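Local coordinates for protein putative uronate isomerase (Thermotoga maritima, PDB 4NAR) that is of unproven function but may, as a lactate racemase relative, racemise lactate or a related 2-hydroxy acid, at residues A[279-284]-A[313-318]; A[306-311]-A[377-382]. All blocks are in the same frame, centred on the assembly; numbering follows the deposited sequence.

Charged and aromatic side chains dominate contact 1, whereas contact 2 rests on strand pairing and aliphatic packing, and the difference follows their place in the fold. Contact 2 is a mostly buried join between neighbouring strands of the five-stranded parallel sheet, where both strands end. Contact 1, partly buried, lies nearer the centre of the chain, where the loop following strand 302-308 meets the start of helix 282-285. Residues 306-311 are followed, one residue on, by 313-318, so the same loop leaves the sheet in contact 2 and meets the helix start in contact 1. The contact centres lie about 11 Å apart, yet the contacts touch: CG2 of Ile311 packs on CA of Glu281 at 3.7 Å.

Contact 1. Residues A[279-284]-A[313-318]; sequences YDEVWT and RFHSNP. With SO4 (sulfate ion), chain B.
Arg313 and Glu281 show how one charged pair can fasten a loop to the start of a helix, where Glu281 is the N-cap residue. Followed outward from CB, Glu281 first lays its CB beside CG of Arg313, 3.6 Å away, and then its CG near the carbonyl oxygen of Phe314. Chi1 of 62° sets CG between the backbone N and the carbonyl carbon, and the chain then runs out extended to the carboxylate. There OE1 takes both NE of Arg313, at 2.7 Å and nearly along the C-O axis, and NH2, from above the carboxylate plane; the planes of the two groups stand 78° apart. The other oxygen, OE2, accepts from a water that is also weakly hydrogen-bonded to OG of Ser316. NH2 of Arg313 makes a second salt bridge to OD2 of Asp280 at 3.1 Å, and that carboxylate is shared with Arg74.

Alongside the salt bridges, the backbone adds two bonds, Val282 N to Arg313 O and Trp283 N to Phe314 O at 2.9 Å, so amides of the helix's first turn are satisfied by the loop. His315 turns its edge to the indole of Trp283 in a T-shaped stack, planes at 78°, with CD2 of His315 3.3 Å from CD2 of Trp283. NE1 of Trp283 donates to O4 of a sulfate at 3.0 Å, an ion probably from the crystallisation liquor and also held by Thr72, His180 and Asn348; NE2 of His315 hydrogen-bonds Thr72, placing the stack beside that site.

Helix 318-327 flanks the contact through Met320 and Ile324, while Leu377 of strand 373-379 meets both Val282 and Phe314, seating helix 282-285 between loop and sheet.

Contact 2. Residues A[306-311]-A[377-382]; sequences IYAPHI and LATSIP
Neighbouring parallel strands of the five-stranded sheet, 302-308 and 373-379, pair here at their C-terminal ends; the axes of the short segments approach to 4.7 Å and run 7° from parallel. Ala378 makes both ladder bonds to the neighbouring strand: its N donates to Ile306 O at 2.9 Å, and its O accepts from Ala308 N with an N-H...O angle of 171°. Ile306 and Leu377 run alongside one another on one face of the sheet, with CD1 of Ile306 4.0 Å from CD2 of Leu377; on the other, CD1 of Tyr307 rests against CB of Ala378.

Past the strands, a type I turn from Ala308 to Ile311 brings Ile311 O to Ser380. With chi1 at 52°, the Ser380 hydroxyl swings back onto that oxygen, OG donating at 2.7 Å from above the carbonyl plane while the backbone N of Ser380 approaches nearly along the C=O axis. CG2 of Ile311 and CD1 of Ile381 meet beside it.

The bonding thus passes from a regular ladder to one carbonyl, Ile311 O, gripped by two donors of Ser380, which ties together the two loops leaving the strands. Thr379 shapes its own loop through an ST turn, OG1 accepting from Ile381 N at 2.9 Å.

Contact 1. Residues A[279-284]-A[313-318]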
ATOM      1  N   TYR A 279       2.438  -3.456 -10.944  1.00 30.94           N
ATOM      2  CA  TYR A 279       1.039  -3.623 -10.580  1.00 26.49           C
ATOM      3  C   TYR A 279       0.439  -4.800 -11.354  1.00 30.56           C
ATOM      4  O   TYR A 279       0.211  -4.739 -12.554  1.00 34.30           O
ATOM      5  CB  TYR A 279       0.254  -2.330 -10.771  1.00 22.11           C
ATOM      6  CG  TYR A 279       0.746  -1.198  -9.886  1.00 29.63           C
ATOM      7  CD1 TYR A 279       1.224  -1.443  -8.600  1.00 31.20           C
ATOM      8  CD2 TYR A 279       0.739   0.122 -10.339  1.00 32.60           C
ATOM      9  CE1 TYR A 279       1.677  -0.405  -7.786  1.00 28.98           C
ATOM     10  CE2 TYR A 279       1.184   1.170  -9.536  1.00 34.79           C
ATOM     11  CZ  TYR A 279       1.657   0.898  -8.260  1.00 35.32           C
ATOM     12  OH  TYR A 279       2.102   1.928  -7.457  1.00 34.09           O
ATOM     13  N   ASP A 280       0.182  -5.869 -10.616  1.00 38.39           N
ATOM     14  CA  ASP A 280      -0.020  -7.207 -11.155  1.00 36.19           C
ATOM     15  C   ASP A 280      -1.479  -7.475 -11.543  1.00 28.96           C
ATOM     16  O   ASP A 280      -1.797  -8.412 -12.290  1.00 24.14           O
ATOM     17  CB  ASP A 280       0.383  -8.197 -10.051  1.00 35.49           C
ATOM     18  CG  ASP A 280       1.363  -9.212 -10.529  1.00 40.78           C
ATOM     19  OD1 ASP A 280       1.769  -9.089 -11.697  1.00 52.76           O
ATOM     20  OD2 ASP A 280       1.735 -10.127  -9.757  1.00 47.14           O
ATOM     21  N   GLU A 281      -2.364  -6.661 -10.990  1.00 22.10           N
ATOM     22  CA  GLU A 281      -3.776  -6.978 -10.988  1.00 26.43           C
ATOM     23  C   GLU A 281      -4.495  -5.700 -10.633  1.00 23.84           C
ATOM     24  O   GLU A 281      -3.854  -4.717 -10.219  1.00 18.23           O
ATOM     25  CB  GLU A 281      -4.057  -8.038  -9.925  1.00 34.17           C
ATOM     26  CG  GLU A 281      -3.732  -7.550  -8.526  1.00 41.52           C
ATOM     27  CD  GLU A 281      -3.324  -8.663  -7.563  1.00 52.61           C
ATOM     28  OE1 GLU A 281      -3.195  -9.831  -8.000  1.00 52.23           O
ATOM     29  OE2 GLU A 281      -3.119  -8.360  -6.360  1.00 64.08           O
ATOM     30  N   VAL A 282      -5.816  -5.706 -10.792  1.00 22.53           N
ATOM     31  CA  VAL A 282      -6.615  -4.496 -10.578  1.00 21.95           C
ATOM     32  C   VAL A 282      -6.466  -3.943  -9.150  1.00 26.18           C
ATOM     33  O   VAL A 282      -6.429  -2.717  -8.943  1.00 29.76           O
ATOM     34  CB  VAL A 282      -8.092  -4.733 -10.930  1.00 23.49           C
ATOM     35  CG1 VAL A 282      -8.894  -3.461 -10.739  1.00 19.70           C
ATOM     36  CG2 VAL A 282      -8.207  -5.227 -12.385  1.00 27.94           C
ATOM     37  N   TRP A 283      -6.340  -4.854  -8.184  1.00 22.67           N
ATOM     38  CA  TRP A 283      -6.132  -4.490  -6.783  1.00 23.04           C
ATOM     39  C   TRP A 283      -5.068  -3.409  -6.630  1.00 14.81           C
ATOM     40  O   TRP A 283      -5.267  -2.459  -5.885  1.00 23.65           O
ATOM     41  CB  TRP A 283      -5.725  -5.711  -5.958  1.00 22.80           C
ATOM     42  CG  TRP A 283      -5.919  -5.547  -4.464  1.00 23.08           C
ATOM     43  CD1 TRP A 283      -4.948  -5.325  -3.515  1.00 22.94           C
ATOM     44  CD2 TRP A 283      -7.161  -5.627  -3.751  1.00 19.71           C
ATOM     45  NE1 TRP A 283      -5.519  -5.264  -2.259  1.00 16.93           N
ATOM     46  CE2 TRP A 283      -6.874  -5.445  -2.377  1.00 20.92           C
ATOM     47  CE3 TRP A 283      -8.491  -5.850  -4.143  1.00 14.95           C
ATOM     48  CZ2 TRP A 283      -7.879  -5.468  -1.388  1.00 25.61           C
ATOM     49  CZ3 TRP A 283      -9.482  -5.879  -3.168  1.00 14.76           C
ATOM     50  CH2 TRP A 283      -9.173  -5.677  -1.806  1.00 22.47           C
ATOM     51  N   THR A 284      -3.942  -3.541  -7.327  1.00 13.76           N
ATOM     52  CA  THR A 284      -2.945  -2.477  -7.276  1.00 15.18           C
ATOM     53  C   THR A 284      -3.068  -1.457  -8.414  1.00 26.26           C
ATOM     54  O   THR A 284      -2.782  -0.265  -8.210  1.00 26.76           O
ATOM     55  CB  THR A 284      -1.520  -3.016  -7.227  1.00 19.74           C
ATOM     56  OG1 THR A 284      -1.339  -3.987  -8.273  1.00 31.49           O
ATOM     57  CG2 THR A 284      -1.246  -3.641  -5.871  1.00 23.11           C
ATOM     58  N   ARG A 313      -6.291 -10.269 -14.142  1.00 22.47           N
ATOM     59  CA  ARG A 313      -7.058 -10.640 -12.947  1.00 26.88           C
ATOM     60  C   ARG A 313      -7.327  -9.434 -12.029  1.00 22.40           C
ATOM     61  O   ARG A 313      -6.708  -8.375 -12.172  1.00 25.15           O
ATOM     62  CB  ARG A 313      -6.329 -11.734 -12.166  1.00 28.20           C
ATOM     63  CG  ARG A 313      -5.240 -11.161 -11.268  1.00 43.06           C
ATOM     64  CD  ARG A 313      -4.221 -12.220 -10.915  1.00 51.80           C
ATOM     65  NE  ARG A 313      -3.207 -11.730  -9.979  1.00 52.67           N
ATOM     66  CZ  ARG A 313      -1.890 -11.782 -10.196  1.00 47.72           C
ATOM     67  NH1 ARG A 313      -1.422 -12.286 -11.337  1.00 45.14           N
ATOM     68  NH2 ARG A 313      -1.041 -11.322  -9.273  1.00 39.47           N
ATOM     69  N   PHE A 314      -8.256  -9.593 -11.092  1.00 22.24           N
ATOM     70  CA  PHE A 314      -8.578  -8.515 -10.168  1.00 24.59           C
ATOM     71  C   PHE A 314      -7.780  -8.642  -8.875  1.00 27.18           C
ATOM     72  O   PHE A 314      -7.314  -7.634  -8.317  1.00 24.79           O
ATOM     73  CB  PHE A 314     -10.078  -8.487  -9.873  1.00 24.07           C
ATOM     74  CG  PHE A 314     -10.913  -8.187 -11.076  1.00 21.34           C
ATOM     75  CD1 PHE A 314     -11.220  -6.864 -11.412  1.00 21.38           C
ATOM     76  CD2 PHE A 314     -11.360  -9.220 -11.901  1.00 21.22           C
ATOM     77  CE1 PHE A 314     -11.975  -6.578 -12.555  1.00 24.91           C
ATOM     78  CE2 PHE A 314     -12.126  -8.951 -13.036  1.00 21.91           C
ATOM     79  CZ  PHE A 314     -12.431  -7.627 -13.365  1.00 28.35           C
ATOM     80  N   HIS A 315      -7.646  -9.874  -8.394  1.00 22.60           N
ATOM     81  CA  HIS A 315      -6.847 -10.158  -7.200  1.00 27.66           C
ATOM     82  C   HIS A 315      -6.218 -11.526  -7.423  1.00 25.18           C
ATOM     83  O   HIS A 315      -6.778 -12.330  -8.173  1.00 21.55           O
ATOM     84  CB  HIS A 315      -7.733 -10.165  -5.946  1.00 13.03           C
ATOM     85  CG  HIS A 315      -6.975  -9.994  -4.664  1.00 29.41           C
ATOM     86  ND1 HIS A 315      -6.278 -11.023  -4.057  1.00 33.63           N
ATOM     87  CD2 HIS A 315      -6.810  -8.909  -3.863  1.00 26.55           C
ATOM     88  CE1 HIS A 315      -5.717 -10.577  -2.945  1.00 31.89           C
ATOM     89  NE2 HIS A 315      -6.027  -9.297  -2.802  1.00 21.72           N
ATOM     90  N   SER A 316      -5.068 -11.800  -6.801  1.00 19.77           N
ATOM     91  CA  SER A 316      -4.412 -13.098  -7.013  1.00 21.95           C
ATOM     92  C   SER A 316      -5.003 -14.194  -6.116  1.00 23.25           C
ATOM     93  O   SER A 316      -4.950 -15.386  -6.450  1.00 30.02           O
ATOM     94  CB  SER A 316      -2.892 -12.998  -6.841  1.00 21.23           C
ATOM     95  OG  SER A 316      -2.543 -12.416  -5.588  1.00 30.13           O
ATOM     96  N   ASN A 317      -5.555 -13.782  -4.978  1.00 18.87           N
ATOM     97  CA  ASN A 317      -6.284 -14.688  -4.102  1.00 22.16           C
ATOM     98  C   ASN A 317      -7.652 -15.045  -4.719  1.00 26.63           C
ATOM     99  O   ASN A 317      -8.521 -14.177  -4.846  1.00 30.09           O
ATOM    100  CB  ASN A 317      -6.458 -14.034  -2.734  1.00 25.46           C
ATOM    101  CG  ASN A 317      -7.160 -14.938  -1.742  1.00 29.95           C
ATOM    102  OD1 ASN A 317      -8.390 -14.952  -1.674  1.00 36.12           O
ATOM    103  ND2 ASN A 317      -6.382 -15.700  -0.967  1.00 28.32           N
ATOM    104  N   PRO A 318      -7.847 -16.325  -5.109  1.00 30.10           N
ATOM    105  CA  PRO A 318      -9.017 -16.757  -5.901  1.00 37.09           C
ATOM    106  C   PRO A 318     -10.329 -16.358  -5.253  1.00 34.74           C
ATOM    107  O   PRO A 318     -11.274 -15.932  -5.927  1.00 33.97           O
ATOM    108  CB  PRO A 318      -8.913 -18.290  -5.896  1.00 29.80           C
ATOM    109  CG  PRO A 318      -7.453 -18.577  -5.658  1.00 25.92           C
ATOM    110  CD  PRO A 318      -6.989 -17.463  -4.725  1.00 28.84           C
TER
HETATM  111  S   SO4 B 501      -4.091  -4.812   1.277  1.00 31.62           S
HETATM  112  O1  SO4 B 501      -4.218  -3.905   2.430  1.00 33.24           O
HETATM  113  O2  SO4 B 501      -2.837  -5.573   1.399  1.00 33.74           O
HETATM  114  O3  SO4 B 501      -5.249  -5.717   1.244  1.00 28.25           O
HETATM  115  O4  SO4 B 501      -4.065  -4.020   0.030  1.00 36.75           O
HETATM  116  O   HOH W   1      -0.431  -9.656  -5.764  1.00 26.12           O

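Contact 2. Residues A[306-311]-A[377-382]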
ATOM      1  N   ILE A 306      -7.194   2.965 -17.210  1.00 24.11           N
ATOM      2  CA  ILE A 306      -6.107   2.236 -16.592  1.00 23.88           C
ATOM      3  C   ILE A 306      -5.461   1.357 -17.662  1.00 22.08           C
ATOM      4  O   ILE A 306      -5.959   0.271 -18.010  1.00 21.05           O
ATOM      5  CB  ILE A 306      -6.635   1.409 -15.407  1.00 27.62           C
ATOM      6  CG1 ILE A 306      -7.119   2.365 -14.315  1.00 30.27           C
ATOM      7  CG2 ILE A 306      -5.561   0.449 -14.868  1.00 17.45           C
ATOM      8  CD1 ILE A 306      -8.274   1.814 -13.516  1.00 44.94           C
ATOM      9  N   TYR A 307      -4.355   1.844 -18.209  1.00 22.78           N
ATOM     10  CA  TYR A 307      -3.731   1.163 -19.326  1.00 22.09           C
ATOM     11  C   TYR A 307      -2.673   0.211 -18.787  1.00 24.72           C
ATOM     12  O   TYR A 307      -1.651   0.644 -18.237  1.00 23.56           O
ATOM     13  CB  TYR A 307      -3.162   2.195 -20.306  1.00 23.91           C
ATOM     14  CG  TYR A 307      -2.324   1.639 -21.437  1.00 24.77           C
ATOM     15  CD1 TYR A 307      -2.799   0.625 -22.277  1.00 28.04           C
ATOM     16  CD2 TYR A 307      -1.065   2.159 -21.689  1.00 25.38           C
ATOM     17  CE1 TYR A 307      -2.005   0.131 -23.339  1.00 31.57           C
ATOM     18  CE2 TYR A 307      -0.275   1.686 -22.732  1.00 28.89           C
ATOM     19  CZ  TYR A 307      -0.739   0.677 -23.552  1.00 32.18           C
ATOM     20  OH  TYR A 307       0.082   0.243 -24.574  1.00 24.96           O
ATOM     21  N   ALA A 308      -2.953  -1.088 -18.924  1.00 26.43           N
ATOM     22  CA  ALA A 308      -2.141  -2.152 -18.351  1.00 22.27           C
ATOM     23  C   ALA A 308      -2.392  -3.452 -19.113  1.00 29.05           C
ATOM     24  O   ALA A 308      -3.086  -4.354 -18.610  1.00 35.36           O
ATOM     25  CB  ALA A 308      -2.478  -2.321 -16.881  1.00 16.86           C
ATOM     26  N   PRO A 309      -1.819  -3.559 -20.328  1.00 29.08           N
ATOM     27  CA  PRO A 309      -2.066  -4.687 -21.240  1.00 28.29           C
ATOM     28  C   PRO A 309      -1.755  -6.056 -20.646  1.00 37.67           C
ATOM     29  O   PRO A 309      -2.261  -7.066 -21.147  1.00 52.04           O
ATOM     30  CB  PRO A 309      -1.109  -4.417 -22.417  1.00 28.39           C
ATOM     31  CG  PRO A 309      -0.061  -3.459 -21.870  1.00 31.24           C
ATOM     32  CD  PRO A 309      -0.827  -2.612 -20.874  1.00 33.55           C
ATOM     33  N   HIS A 310      -0.918  -6.095 -19.616  1.00 35.31           N
ATOM     34  CA  HIS A 310      -0.450  -7.357 -19.053  1.00 38.72           C
ATOM     35  C   HIS A 310      -1.416  -7.936 -18.008  1.00 33.36           C
ATOM     36  O   HIS A 310      -1.362  -9.121 -17.691  1.00 31.25           O
ATOM     37  CB  HIS A 310       0.936  -7.152 -18.425  1.00 46.02           C
ATOM     38  CG  HIS A 310       1.007  -5.977 -17.494  1.00 59.76           C
ATOM     39  ND1 HIS A 310       0.980  -4.662 -17.941  1.00 58.08           N
ATOM     40  CD2 HIS A 310       1.093  -5.900 -16.141  1.00 65.77           C
ATOM     41  CE1 HIS A 310       1.061  -3.845 -16.913  1.00 64.75           C
ATOM     42  NE2 HIS A 310       1.125  -4.569 -15.799  1.00 62.93           N
ATOM     43  N   ILE A 311      -2.287  -7.096 -17.463  1.00 28.71           N
ATOM     44  CA  ILE A 311      -3.141  -7.522 -16.362  1.00 27.33           C
ATOM     45  C   ILE A 311      -4.300  -8.394 -16.852  1.00 34.36           C
ATOM     46  O   ILE A 311      -4.944  -8.080 -17.870  1.00 35.93           O
ATOM     47  CB  ILE A 311      -3.676  -6.311 -15.567  1.00 24.42           C
ATOM     48  CG1 ILE A 311      -2.524  -5.633 -14.815  1.00 23.61           C
ATOM     49  CG2 ILE A 311      -4.789  -6.724 -14.583  1.00 22.90           C
ATOM     50  CD1 ILE A 311      -2.968  -4.448 -13.973  1.00 17.69           C
ATOM     51  N   LEU A 377     -10.916  -0.104 -18.075  1.00 27.29           N
ATOM     52  CA  LEU A 377      -9.819  -1.050 -18.033  1.00 18.93           C
ATOM     53  C   LEU A 377      -9.296  -1.291 -19.451  1.00 23.26           C
ATOM     54  O   LEU A 377     -10.010  -1.842 -20.308  1.00 26.39           O
ATOM     55  CB  LEU A 377     -10.269  -2.375 -17.417  1.00 17.98           C
ATOM     56  CG  LEU A 377     -10.571  -2.411 -15.913  1.00 28.01           C
ATOM     57  CD1 LEU A 377     -10.584  -3.864 -15.358  1.00 15.31           C
ATOM     58  CD2 LEU A 377      -9.585  -1.538 -15.144  1.00 18.80           C
ATOM     59  N   ALA A 378      -8.060  -0.861 -19.704  1.00 24.07           N
ATOM     60  CA  ALA A 378      -7.377  -1.185 -20.958  1.00 24.56           C
ATOM     61  C   ALA A 378      -6.305  -2.241 -20.674  1.00 24.73           C
ATOM     62  O   ALA A 378      -5.108  -1.942 -20.611  1.00 19.95           O
ATOM     63  CB  ALA A 378      -6.766   0.063 -21.591  1.00 21.80           C
ATOM     64  N   THR A 379      -6.761  -3.477 -20.481  1.00 24.10           N
ATOM     65  CA  THR A 379      -5.925  -4.569 -20.007  1.00 16.69           C
ATOM     66  C   THR A 379      -6.245  -5.821 -20.826  1.00 25.39           C
ATOM     67  O   THR A 379      -6.986  -5.744 -21.809  1.00 23.99           O
ATOM     68  CB  THR A 379      -6.189  -4.852 -18.498  1.00 28.75           C
ATOM     69  OG1 THR A 379      -7.322  -5.716 -18.345  1.00 32.18           O
ATOM     70  CG2 THR A 379      -6.455  -3.565 -17.718  1.00 24.77           C
ATOM     71  N   SER A 380      -5.697  -6.974 -20.443  1.00 22.27           N
ATOM     72  CA  SER A 380      -6.045  -8.199 -21.163  1.00 32.46           C
ATOM     73  C   SER A 380      -7.233  -8.921 -20.523  1.00 33.14           C
ATOM     74  O   SER A 380      -7.525 -10.080 -20.845  1.00 36.89           O
ATOM     75  CB  SER A 380      -4.838  -9.131 -21.372  1.00 25.88           C
ATOM     76  OG  SER A 380      -4.171  -9.375 -20.157  1.00 43.69           O
ATOM     77  N   ILE A 381      -7.922  -8.216 -19.628  1.00 26.08           N
ATOM     78  CA  ILE A 381      -9.242  -8.640 -19.171  1.00 25.11           C
ATOM     79  C   ILE A 381     -10.244  -8.335 -20.298  1.00 26.67           C
ATOM     80  O   ILE A 381     -10.296  -7.194 -20.799  1.00 28.47           O
ATOM     81  CB  ILE A 381      -9.625  -7.915 -17.863  1.00 29.59           C
ATOM     82  CG1 ILE A 381      -8.615  -8.283 -16.767  1.00 28.16           C
ATOM     83  CG2 ILE A 381     -11.072  -8.244 -17.449  1.00 25.71           C
ATOM     84  CD1 ILE A 381      -8.693  -7.443 -15.532  1.00 23.90           C
ATOM     85  N   PRO A 382     -11.016  -9.353 -20.733  1.00 27.37           N
ATOM     86  CA  PRO A 382     -11.899  -9.119 -21.889  1.00 28.82           C
ATOM     87  C   PRO A 382     -12.981  -8.082 -21.610  1.00 30.92           C
ATOM     88  O   PRO A 382     -13.395  -7.883 -20.447  1.00 25.50           O
ATOM     89  CB  PRO A 382     -12.531 -10.495 -22.143  1.00 21.95           C
ATOM     90  CG  PRO A 382     -11.514 -11.459 -21.637  1.00 25.70           C
ATOM     91  CD  PRO A 382     -10.914 -10.785 -20.404  1.00 22.13           C
TER